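Local coordinates for protein Phthiocerol/phenolphthiocerol synthesis polyketide synthase type I PpsC (Mycobacterium tuberculosis, PDB 5NJI) that probably dehydrates beta-hydroxyacyl chains to trans-enoyl products, as the dehydratase domain of a polyketide synthase that builds phthiocerol lipids, at residues L98-M103 and V265-V270; Q124-T129 and H139-V144; D169-D174 and L197-A202. The protein carries 1 engineered substitution. One frame throughout, in Å; residues are numbered along the deposited sequence. Where two conformers were deposited one is given.

How the contacts relate
Contacts 1 and 2 are neighbours in the fold, with centres 9 Å apart. Strands 93-100 and 136-146 lie side by side, and Asp-99 N probably bonds to Thr-141 O. Contact 1 is the buried one. It joins strands far apart in sequence and carries part of the acyl-CoA pocket. Contact 2 is a hairpin, buried on one face and more polar on the other. Contact 3 lies at the far end of the fold, its centre 27 Å from that of contact 1 and 35 Å from that of contact 2. It is more exposed, and a water takes part in its strand pairing. All three are antiparallel, but only contact 1 touches the ligand.

Contact 1. Residues L98-M103 and V265-V270; sequences LDLRQM and VRFAGV. With 8Z2 (~{S}-[2-[3-[[(2~{R})-4-[[[(2~{R},3~{S},4~{R},5~{R})-5-(6-aminopurin-9-yl)-4-oxidanyl-3-phosphonooxy-oxolan-2-yl]methoxy-oxidanyl-phosphoryl]oxy-oxidanyl-phosphoryl]oxy-3,3-dimethyl-2-oxidanyl-butanoyl]amino]propanoylamino]ethyl] (~{E})-dodec-2-enethioate), chain B.
Leu-98 to Leu-100 run antiparallel to Val-265 to Phe-267, with the strand axes 4.6 Å apart at closest approach, Leu-98 and Phe-267 bonded both ways through N and O, and Leu-100 N donating to Val-265 O at 2.8 Å.

Asp-99 and Arg-266 form the non-hydrogen-bonded pair between these bonds. Their side chains lie alongside each other and point the same way. The arginine chain is extended from CG to NE, which brings its guanidinium edge to the carboxylate. Asp-99 OD1 sits near the guanidinium plane, 3.3 Å from Arg-266 NE, in a salt bridge.

Dehydratase domains of this family have a double hotdog fold, and this strand pair is consistent with the seam between the two hotdogs. On the other face, Leu-100 CD1 meets Phe-267 CE2 obliquely at 3.8 Å. Tyr-73 of helix 70-84 also packs on Leu-100. Val-265 and Arg-266 both face Glu-314 of strand 306-317, on the far side from strand 93-100, in a classic beta bulge.

The strand 93-100 ends at the ligand. Leu-100 O accepts a bent bond from the pantetheine amide NP2 at 3.0 Å. Val-265 CG1 packs on the ligand methyl CP7 at 3.7 Å, and Met-103 CG approaches OP1.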
loop_
_atom_site.group_PDB
_atom_site.type_symbol
_atom_site.label_atom_id
_atom_site.label_comp_id
_atom_site.label_asym_id
_atom_site.label_seq_id
_atom_site.Cartn_x
_atom_site.Cartn_y
_atom_site.Cartn_z
ATOM N N LEU A 98 2.064 7.171 -7.769
ATOM C CA LEU A 98 1.149 7.580 -6.718
ATOM C C LEU A 98 1.919 8.462 -5.756
ATOM O O LEU A 98 2.955 8.061 -5.224
ATOM C CB LEU A 98 0.539 6.383 -5.992
ATOM C CG LEU A 98 -0.600 6.767 -5.047
ATOM C CD1 LEU A 98 -1.558 5.615 -4.897
ATOM C CD2 LEU A 98 -0.080 7.195 -3.687
ATOM N N ASP A 99 1.412 9.653 -5.558
ATOM C CA ASP A 99 2.037 10.580 -4.704
ATOM C C ASP A 99 1.242 10.697 -3.367
ATOM O O ASP A 99 0.131 11.060 -3.452
ATOM C CB ASP A 99 2.127 11.990 -5.346
ATOM C CG ASP A 99 3.034 12.006 -6.633
ATOM O OD1 ASP A 99 4.125 11.517 -6.564
ATOM O OD2 ASP A 99 2.713 12.553 -7.658
ATOM N N LEU A 100 1.889 10.523 -2.213
ATOM C CA LEU A 100 1.242 10.608 -0.892
ATOM C C LEU A 100 1.614 12.011 -0.374
ATOM O O LEU A 100 2.700 12.213 0.078
ATOM C CB LEU A 100 1.737 9.497 0.065
ATOM C CG LEU A 100 1.468 8.099 -0.501
ATOM C CD1 LEU A 100 2.063 6.995 0.335
ATOM C CD2 LEU A 100 -0.050 7.911 -0.662
ATOM N N ARG A 101 0.745 12.977 -0.595
ATOM C CA ARG A 101 1.037 14.361 -0.233
ATOM C C ARG A 101 0.801 14.833 1.326
ATOM O O ARG A 101 1.428 15.717 1.711
ATOM C CB ARG A 101 0.203 15.200 -1.215
ATOM C CG ARG A 101 0.104 14.562 -2.640
ATOM C CD ARG A 101 0.225 15.471 -3.858
ATOM N NE ARG A 101 -0.114 16.847 -3.494
ATOM C CZ ARG A 101 -0.803 17.692 -4.307
ATOM N NH1 ARG A 101 -1.168 17.221 -5.558
ATOM N NH2 ARG A 101 -1.133 18.990 -3.850
ATOM N N GLN A 102 -0.222 14.304 1.965
ATOM C CA GLN A 102 -0.532 14.668 3.331
ATOM C C GLN A 102 -1.144 13.525 4.101
ATOM O O GLN A 102 -1.990 12.896 3.640
ATOM C CB GLN A 102 -1.458 15.912 3.369
ATOM C CG GLN A 102 -1.766 16.360 4.789
ATOM C CD GLN A 102 -2.484 17.719 4.892
ATOM O OE1 GLN A 102 -2.337 18.522 4.017
ATOM N NE2 GLN A 102 -3.202 17.970 5.960
ATOM N N MET A 103 -0.634 13.295 5.261
ATOM C CA MET A 103 -1.128 12.195 6.070
ATOM C C MET A 103 -2.582 12.437 6.431
ATOM O O MET A 103 -2.995 13.577 6.679
ATOM C CB MET A 103 -0.308 12.047 7.347
ATOM C CG MET A 103 0.778 11.032 7.284
ATOM S SD MET A 103 1.463 10.736 8.923
ATOM C CE MET A 103 3.102 10.212 8.429
ATOM N N VAL A 265 6.268 8.239 0.576
ATOM C CA VAL A 265 5.731 9.453 -0.027
ATOM C C VAL A 265 5.426 9.282 -1.502
ATOM O O VAL A 265 4.700 10.112 -2.067
ATOM C CB VAL A 265 6.672 10.653 0.179
ATOM C CG1 VAL A 265 6.761 11.007 1.657
ATOM C CG2 VAL A 265 8.054 10.375 -0.393
ATOM N N ARG A 266 5.939 8.245 -2.154
ATOM C CA ARG A 266 5.672 8.017 -3.560
ATOM C C ARG A 266 5.839 6.540 -3.880
ATOM O O ARG A 266 6.757 5.883 -3.378
ATOM C CB ARG A 266 6.618 8.858 -4.416
ATOM C CG ARG A 266 6.352 8.880 -5.889
ATOM C CD ARG A 266 7.130 10.066 -6.525
ATOM N NE ARG A 266 6.848 10.239 -7.948
ATOM C CZ ARG A 266 7.413 9.512 -8.905
ATOM N NH1 ARG A 266 8.279 8.566 -8.585
ATOM N NH2 ARG A 266 7.118 9.725 -10.181
ATOM N N PHE A 267 4.946 6.028 -4.711
ATOM C CA PHE A 267 5.097 4.721 -5.320
ATOM C C PHE A 267 5.189 4.929 -6.815
ATOM O O PHE A 267 4.542 5.828 -7.363
ATOM C CB PHE A 267 3.924 3.775 -5.030
ATOM C CG PHE A 267 3.681 3.482 -3.570
ATOM C CD1 PHE A 267 4.472 2.599 -2.867
ATOM C CD2 PHE A 267 2.604 4.046 -2.921
ATOM C CE1 PHE A 267 4.218 2.332 -1.528
ATOM C CE2 PHE A 267 2.342 3.770 -1.590
ATOM C CZ PHE A 267 3.158 2.912 -0.898
ATOM N N ALA A 268 6.011 4.133 -7.482
ATOM C CA ALA A 268 6.001 4.129 -8.932
ATOM C C ALA A 268 6.022 2.692 -9.417
ATOM O O ALA A 268 6.751 1.862 -8.874
ATOM C CB ALA A 268 7.184 4.895 -9.508
ATOM N N GLY A 269 5.205 2.399 -10.423
ATOM C CA GLY A 269 5.202 1.073 -11.008
ATOM C C GLY A 269 4.683 0.033 -10.037
ATOM O O GLY A 269 5.415 -0.881 -9.637
ATOM N N VAL A 270 3.435 0.180 -9.613
ATOM C CA VAL A 270 2.779 -0.830 -8.795
ATOM C C VAL A 270 2.054 -1.776 -9.742
ATOM O O VAL A 270 1.093 -1.387 -10.414
ATOM C CB VAL A 270 1.816 -0.219 -7.770
ATOM C CG1 VAL A 270 1.176 -1.322 -6.953
ATOM C CG2 VAL A 270 2.540 0.741 -6.870
HETATM C C2 8Z2 B . 2.479 17.837 -6.479
HETATM C C4 8Z2 B . 3.253 18.689 -4.440
HETATM C C5 8Z2 B . 2.480 19.739 -4.593
HETATM C C6 8Z2 B . 1.729 19.876 -5.657
HETATM C C8 8Z2 B . 3.504 20.013 -2.763
HETATM C C10 8Z2 B . 11.320 1.293 7.088
HETATM C C11 8Z2 B . 12.695 1.420 6.568
HETATM C C12 8Z2 B . 13.500 2.301 7.444
HETATM N N9 8Z2 B . 3.844 18.832 -3.272
HETATM N N7 8Z2 B . 2.621 20.523 -3.555
HETATM N N3 8Z2 B . 3.273 17.719 -5.372
HETATM N N1 8Z2 B . 1.706 18.954 -6.619
HETATM N N6 8Z2 B . 1.016 20.975 -5.673
HETATM C "C1'" 8Z2 B . 4.764 17.522 -3.174
HETATM C "C2'" 8Z2 B . 5.911 17.983 -3.990
HETATM O "O2'" 8Z2 B . 6.054 16.817 -4.789
HETATM C "C3'" 8Z2 B . 7.021 18.315 -2.864
HETATM O "O3'" 8Z2 B . 8.003 19.227 -3.437
HETATM C "C4'" 8Z2 B . 7.071 16.735 -2.324
HETATM O "O4'" 8Z2 B . 5.585 16.576 -2.164
HETATM C "C5'" 8Z2 B . 7.698 16.222 -1.038
HETATM O "O5'" 8Z2 B . 7.172 16.717 0.135
HETATM P P1 8Z2 B . 7.072 18.134 0.542
HETATM O O11 8Z2 B . 5.762 18.417 -0.034
HETATM O O12 8Z2 B . 7.961 19.113 -0.135
HETATM O O6 8Z2 B . 7.100 18.370 2.232
HETATM P P2 8Z2 B . 5.740 18.731 3.023
HETATM O O21 8Z2 B . 4.566 19.210 2.069
HETATM O O22 8Z2 B . 5.600 19.603 4.117
HETATM O O7 8Z2 B . 5.543 17.200 3.560
HETATM C CPA 8Z2 B . 6.474 16.104 3.537
HETATM C CPB 8Z2 B . 5.682 14.939 4.189
HETATM C CP8 8Z2 B . 4.391 14.769 3.368
HETATM C CP7 8Z2 B . 6.452 13.658 4.193
HETATM C CP9 8Z2 B . 5.346 15.329 5.624
HETATM O OP3 8Z2 B . 4.795 14.474 2.090
HETATM C CP6 8Z2 B . 3.433 13.664 3.884
HETATM O OP2 8Z2 B . 2.984 13.767 4.967
HETATM N NP2 8Z2 B . 3.013 12.754 3.016
HETATM C CP5 8Z2 B . 2.072 11.689 3.282
HETATM C CP4 8Z2 B . 2.821 10.432 3.679
HETATM C CP3 8Z2 B . 1.780 9.326 3.967
HETATM O OP1 8Z2 B . 0.675 9.614 4.275
HETATM N NP1 8Z2 B . 2.169 8.077 3.878
HETATM C CP2 8Z2 B . 1.276 6.976 4.079
HETATM C CP1 8Z2 B . 0.996 6.744 5.521
HETATM S S 8Z2 B . 2.485 6.173 6.396
HETATM P P3 8Z2 B . 7.339 20.775 -3.950
HETATM O O31 8Z2 B . 6.310 21.136 -2.660
HETATM O O32 8Z2 B . 6.424 20.785 -5.016
HETATM O O33 8Z2 B . 8.216 21.935 -4.139
HETATM C CA1 8Z2 B . 2.609 4.728 5.899
HETATM C CA2 8Z2 B . 3.727 3.948 6.482
HETATM O OA1 8Z2 B . 1.925 4.147 5.116
HETATM C CA3 8Z2 B . 3.924 2.565 5.997
HETATM C CA4 8Z2 B . 5.065 1.815 6.547
HETATM C CA5 8Z2 B . 5.336 0.523 5.818
HETATM C CA6 8Z2 B . 6.562 -0.161 6.402
HETATM C CA7 8Z2 B . 7.868 0.511 5.917
HETATM C CA8 8Z2 B . 9.057 0.189 6.800
HETATM C CA9 8Z2 B . 10.435 0.534 6.172
#

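Contact 2. Residues Q124-T129 and H139-V144; sequences QVEIRT and HATATV
Thr-129 is turned with OG1 between its backbone N and carbonyl carbon (chi1 54°), which places the hydroxyl at NE2 of His-139. Gln-124 bends at chi2 (-77°) and brings its amide back to the hydroxyl of Thr-143.

Thr-129 OG1 and His-139 NE2 are hydrogen-bonded at 2.8 Å. The two side chains cross at about a right angle. His-139 ND1 is bonded to Gln-102 O, so the ring is gripped through both nitrogens and its rotation is fixed. At the other end, Thr-143 OG1 donates to Gln-124 OE1 at 2.8 Å. The hydroxyl is tilted 26° from the carbonyl plane.

On the same face as Gln-124 and Thr-143, Glu-126 lies alongside Thr-141. Its extended chain rests CG on Thr-141 CG2 at 3.9 Å. Its carboxylate bonds to Thr-138. Arg-128 NH2 also lies 3.1 Å from Glu-126 OE2, but the oxygen is far out of the guanidinium plane and the attraction is one of charge alone. Arg-128 NH1 is held by Thr-115.

The backbones form an antiparallel hairpin of strands 122-130 and 136-146, in which Val-125 with Ala-142 and Ile-127 with Ala-140 are the hydrogen-bonded pairs. His-139 and Ala-140 both face Ile-127 in a classic beta bulge. Ile-127 O takes His-139 N at 2.8 Å and, weakly, Ala-140 N at 3.3 Å. Val-125, Ile-127, Ala-140 and Ala-142 fill the apolar face, where Val-125 CG2 also meets Val-144 CG2 at 4.3 Å.

This face turns to helix 70-84, whose Tyr-73 touches Ile-127, His-139 and Ala-140. Strand 110-118 flanks the hairpin beside 122-130, and strand 93-100 flanks it beside 136-146.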
loop_
_atom_site.group_PDB
_atom_site.type_symbol
_atom_site.label_atom_id
_atom_site.label_comp_id
_atom_site.label_asym_id
_atom_site.label_seq_id
_atom_site.Cartn_x
_atom_site.Cartn_y
_atom_site.Cartn_z
ATOM N N GLN A 124 -6.433 9.724 -14.114
ATOM C CA GLN A 124 -5.830 10.457 -13.015
ATOM C C GLN A 124 -6.806 10.424 -11.854
ATOM O O GLN A 124 -7.985 10.755 -12.019
ATOM C CB GLN A 124 -5.510 11.921 -13.391
ATOM C CG GLN A 124 -4.680 12.086 -14.649
ATOM C CD GLN A 124 -3.213 11.787 -14.425
ATOM O OE1 GLN A 124 -2.763 11.641 -13.287
ATOM N NE2 GLN A 124 -2.458 11.696 -15.512
ATOM N N VAL A 125 -6.315 10.031 -10.689
ATOM C CA VAL A 125 -7.131 9.899 -9.492
ATOM C C VAL A 125 -6.614 10.885 -8.459
ATOM O O VAL A 125 -5.403 11.061 -8.310
ATOM C CB VAL A 125 -7.084 8.452 -8.963
ATOM C CG1 VAL A 125 -7.818 8.320 -7.633
ATOM C CG2 VAL A 125 -7.666 7.494 -9.975
ATOM N N GLU A 126 -7.529 11.543 -7.752
ATOM C CA GLU A 126 -7.161 12.439 -6.660
ATOM C C GLU A 126 -8.013 12.074 -5.457
ATOM O O GLU A 126 -9.208 11.792 -5.598
ATOM C CB GLU A 126 -7.320 13.920 -7.053
ATOM C CG GLU A 126 -6.756 14.912 -6.047
ATOM C CD GLU A 126 -6.386 16.245 -6.682
ATOM O OE1 GLU A 126 -6.379 16.339 -7.933
ATOM O OE2 GLU A 126 -6.100 17.199 -5.924
ATOM N N ILE A 127 -7.387 12.027 -4.279
ATOM C CA ILE A 127 -8.035 11.577 -3.055
ATOM C C ILE A 127 -7.937 12.694 -2.031
ATOM O O ILE A 127 -6.835 13.128 -1.682
ATOM C CB ILE A 127 -7.398 10.284 -2.523
ATOM C CG1 ILE A 127 -7.607 9.174 -3.543
ATOM C CG2 ILE A 127 -7.996 9.902 -1.165
ATOM C CD1 ILE A 127 -6.764 7.958 -3.278
ATOM N N ARG A 128 -9.073 13.170 -1.619
ATOM C CA ARG A 128 -9.197 14.276 -0.714
ATOM C C ARG A 128 -10.060 13.933 0.546
ATOM O O ARG A 128 -10.699 12.969 0.493
ATOM C CB ARG A 128 -9.946 15.446 -1.431
ATOM C CG ARG A 128 -9.321 15.956 -2.703
ATOM C CD ARG A 128 -10.250 16.907 -3.519
ATOM N NE ARG A 128 -9.626 17.609 -4.587
ATOM C CZ ARG A 128 -9.582 17.193 -5.895
ATOM N NH1 ARG A 128 -10.208 16.015 -6.253
ATOM N NH2 ARG A 128 -8.906 17.977 -6.858
ATOM N N THR A 129 -10.019 14.773 1.587
ATOM C CA THR A 129 -10.979 14.700 2.718
ATOM C C THR A 129 -11.795 16.070 2.686
ATOM O O THR A 129 -11.206 17.076 2.324
ATOM C CB THR A 129 -10.343 14.492 4.096
ATOM O OG1 THR A 129 -9.379 15.486 4.311
ATOM C CG2 THR A 129 -9.757 13.020 4.291
ATOM N N HIS A 139 -4.878 14.450 -0.243
ATOM C CA HIS A 139 -3.987 13.530 0.450
ATOM C C HIS A 139 -3.119 12.727 -0.486
ATOM O O HIS A 139 -1.991 12.388 -0.124
ATOM C CB HIS A 139 -4.795 12.577 1.337
ATOM C CG HIS A 139 -5.474 13.281 2.458
ATOM N ND1 HIS A 139 -4.806 13.678 3.595
ATOM C CD2 HIS A 139 -6.747 13.720 2.593
ATOM C CE1 HIS A 139 -5.641 14.326 4.389
ATOM N NE2 HIS A 139 -6.827 14.358 3.807
ATOM N N ALA A 140 -3.607 12.401 -1.676
ATOM C CA ALA A 140 -2.850 11.580 -2.598
ATOM C C ALA A 140 -3.355 11.845 -4.001
ATOM O O ALA A 140 -4.510 12.208 -4.200
ATOM C CB ALA A 140 -2.970 10.089 -2.260
ATOM N N THR A 141 -2.467 11.648 -4.968
ATOM C CA THR A 141 -2.803 11.657 -6.378
ATOM C C THR A 141 -2.191 10.424 -7.008
ATOM O O THR A 141 -1.166 9.929 -6.534
ATOM C CB THR A 141 -2.277 12.902 -7.098
ATOM O OG1 THR A 141 -0.859 12.996 -6.915
ATOM C CG2 THR A 141 -2.927 14.140 -6.557
ATOM N N ALA A 142 -2.829 9.908 -8.060
ATOM C CA ALA A 142 -2.288 8.729 -8.720
ATOM C C ALA A 142 -2.561 8.781 -10.213
ATOM O O ALA A 142 -3.596 9.277 -10.662
ATOM C CB ALA A 142 -2.862 7.428 -8.168
ATOM N N THR A 143 -1.608 8.276 -10.982
ATOM C CA THR A 143 -1.823 7.998 -12.393
ATOM C C THR A 143 -1.972 6.494 -12.560
ATOM O O THR A 143 -1.073 5.725 -12.187
ATOM C CB THR A 143 -0.672 8.533 -13.240
ATOM O OG1 THR A 143 -0.582 9.947 -13.080
ATOM C CG2 THR A 143 -0.917 8.215 -14.698
ATOM N N VAL A 144 -3.102 6.078 -13.116
ATOM C CA VAL A 144 -3.424 4.676 -13.335
ATOM C C VAL A 144 -3.456 4.414 -14.833
ATOM O O VAL A 144 -3.976 5.225 -15.607
ATOM C CB VAL A 144 -4.772 4.305 -12.688
ATOM C CG1 VAL A 144 -5.141 2.861 -12.949
ATOM C CG2 VAL A 144 -4.742 4.593 -11.185
#

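Contact 3. Residues D169-D174 and L197-A202; sequences DQLDPD and LAVTQA
Asp-169 and Val-199 form a hydrogen-bonded antiparallel pair. Asp-169 N donates to Val-199 O at 2.9 Å, and Val-199 N to Asp-169 O at 2.9 Å. Leu-171 N adds a bond to Leu-197 O at 2.8 Å. The return link from Leu-197 runs through a water, which accepts from Leu-197 N at 2.8 Å and donates to Leu-171 O.

Leu-171 CD1 packs on Val-199 CG1 at 3.8 Å, and Leu-171 CB on Leu-197 CG at 4.0 Å. Pro-173 CG extends this apolar patch to Leu-197 CB. At the exposed end Gln-201 folds back, bent at chi2 (-54°), and NE2 donates to Asp-169 OD2 at 3.2 Å. It comes from above the carboxylate plane, with the amide turned 77° from it.

Further out, Gln-170 packs its amide on the methyl of Ala-198, and its NE2 is held by Glu-168. Asp-172 is the N-cap of helix 173-182: its OD1 accepts from Asp-174 N at 3.0 Å.

Strand 168-171 is outermost, at the edge of what is probably the second hotdog, and leads through Asp-172 into that helix. Strand 194-200 lies between strands 168-171 and 205-209, and Leu-197 touches Ala-207 of the latter. Ala-238, in a loop, touches both Leu-171 and Leu-197.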
loop_
_atom_site.group_PDB
_atom_site.type_symbol
_atom_site.label_atom_id
_atom_site.label_comp_id
_atom_site.label_asym_id
_atom_site.label_seq_id
_atom_site.Cartn_x
_atom_site.Cartn_y
_atom_site.Cartn_z
ATOM N N ASP A 169 21.044 -14.562 6.866
ATOM C CA ASP A 169 21.050 -14.496 8.319
ATOM C C ASP A 169 19.597 -14.411 8.753
ATOM O O ASP A 169 18.892 -13.483 8.352
ATOM C CB ASP A 169 21.835 -13.282 8.822
ATOM C CG ASP A 169 23.289 -13.310 8.400
ATOM O OD1 ASP A 169 23.950 -14.350 8.610
ATOM O OD2 ASP A 169 23.767 -12.295 7.851
ATOM N N GLN A 170 19.144 -15.385 9.542
ATOM C CA GLN A 170 17.771 -15.365 10.029
ATOM C C GLN A 170 17.576 -14.217 11.012
ATOM O O GLN A 170 18.483 -13.867 11.774
ATOM C CB GLN A 170 17.413 -16.697 10.702
ATOM C CG GLN A 170 17.652 -17.928 9.842
ATOM C CD GLN A 170 16.960 -17.855 8.495
ATOM O OE1 GLN A 170 15.754 -17.615 8.413
ATOM N NE2 GLN A 170 17.725 -18.065 7.426
ATOM N N LEU A 171 16.386 -13.621 10.987
ATOM C CA LEU A 171 16.041 -12.531 11.883
ATOM C C LEU A 171 14.745 -12.868 12.612
ATOM O O LEU A 171 13.984 -13.748 12.201
ATOM C CB LEU A 171 15.896 -11.208 11.113
ATOM C CG LEU A 171 17.116 -10.760 10.302
ATOM C CD1 LEU A 171 16.793 -9.481 9.529
ATOM C CD2 LEU A 171 18.322 -10.539 11.204
ATOM N N ASP A 172 14.497 -12.150 13.705
ATOM C CA ASP A 172 13.310 -12.374 14.510
ATOM C C ASP A 172 12.256 -11.336 14.147
ATOM O O ASP A 172 12.516 -10.134 14.307
ATOM C CB ASP A 172 13.662 -12.288 15.992
ATOM C CG ASP A 172 12.460 -12.484 16.913
ATOM O OD1 ASP A 172 11.328 -12.688 16.428
ATOM O OD2 ASP A 172 12.658 -12.435 18.146
ATOM N N PRO A 173 11.077 -11.726 13.649
ATOM C CA PRO A 173 10.066 -10.707 13.321
ATOM C C PRO A 173 9.715 -9.798 14.487
ATOM O O PRO A 173 9.402 -8.625 14.261
ATOM C CB PRO A 173 8.864 -11.542 12.870
ATOM C CG PRO A 173 9.458 -12.823 12.376
ATOM C CD PRO A 173 10.630 -13.077 13.270
ATOM N N ASP A 174 9.746 -10.292 15.730
ATOM C CA ASP A 174 9.449 -9.417 16.862
ATOM C C ASP A 174 10.401 -8.230 16.916
ATOM O O ASP A 174 10.003 -7.132 17.327
ATOM C CB ASP A 174 9.520 -10.193 18.179
ATOM C CG ASP A 174 8.535 -11.345 18.239
ATOM O OD1 ASP A 174 7.555 -11.334 17.467
ATOM O OD2 ASP A 174 8.736 -12.258 19.066
ATOM N N LEU A 197 11.647 -14.200 8.838
ATOM C CA LEU A 197 12.420 -13.082 8.337
ATOM C C LEU A 197 13.882 -13.486 8.240
ATOM O O LEU A 197 14.377 -14.224 9.091
ATOM C CB LEU A 197 12.215 -11.875 9.262
ATOM C CG LEU A 197 12.695 -10.496 8.844
ATOM C CD1 LEU A 197 12.093 -10.085 7.500
ATOM C CD2 LEU A 197 12.310 -9.509 9.919
ATOM N N ALA A 198 14.546 -13.012 7.185
ATOM C CA ALA A 198 15.973 -13.213 6.973
ATOM C C ALA A 198 16.490 -12.052 6.136
ATOM O O ALA A 198 15.717 -11.340 5.491
ATOM C CB ALA A 198 16.259 -14.553 6.292
ATOM N N VAL A 199 17.805 -11.848 6.166
ATOM C CA VAL A 199 18.447 -10.827 5.345
ATOM C C VAL A 199 19.690 -11.439 4.727
ATOM O O VAL A 199 20.436 -12.159 5.397
ATOM C CB VAL A 199 18.790 -9.561 6.151
ATOM C CG1 VAL A 199 19.783 -9.865 7.269
ATOM C CG2 VAL A 199 19.323 -8.465 5.236
ATOM N N THR A 200 19.900 -11.168 3.442
ATOM C CA THR A 200 21.032 -11.742 2.732
ATOM C C THR A 200 22.300 -10.942 3.011
ATOM O O THR A 200 22.284 -9.865 3.613
ATOM C CB THR A 200 20.781 -11.790 1.219
ATOM O OG1 THR A 200 20.839 -10.464 0.675
ATOM C CG2 THR A 200 19.436 -12.420 0.897
ATOM N N GLN A 201 23.432 -11.496 2.559
ATOM C CA GLN A 201 24.700 -10.788 2.713
ATOM C C GLN A 201 24.670 -9.454 1.977
ATOM O O GLN A 201 25.262 -8.470 2.433
ATOM C CB GLN A 201 25.855 -11.657 2.204
ATOM C CG GLN A 201 25.958 -13.022 2.869
ATOM C CD GLN A 201 26.027 -12.934 4.379
ATOM O OE1 GLN A 201 27.074 -12.624 4.945
ATOM N NE2 GLN A 201 24.906 -13.204 5.041
ATOM N N ALA A 202 23.986 -9.404 0.832
ATOM C CA ALA A 202 23.845 -8.164 0.078
ATOM C C ALA A 202 22.860 -7.193 0.717
ATOM O O ALA A 202 22.705 -6.076 0.213
ATOM C CB ALA A 202 23.406 -8.471 -1.351
HETATM O O HOH W 1 12.602 -15.659 11.091
#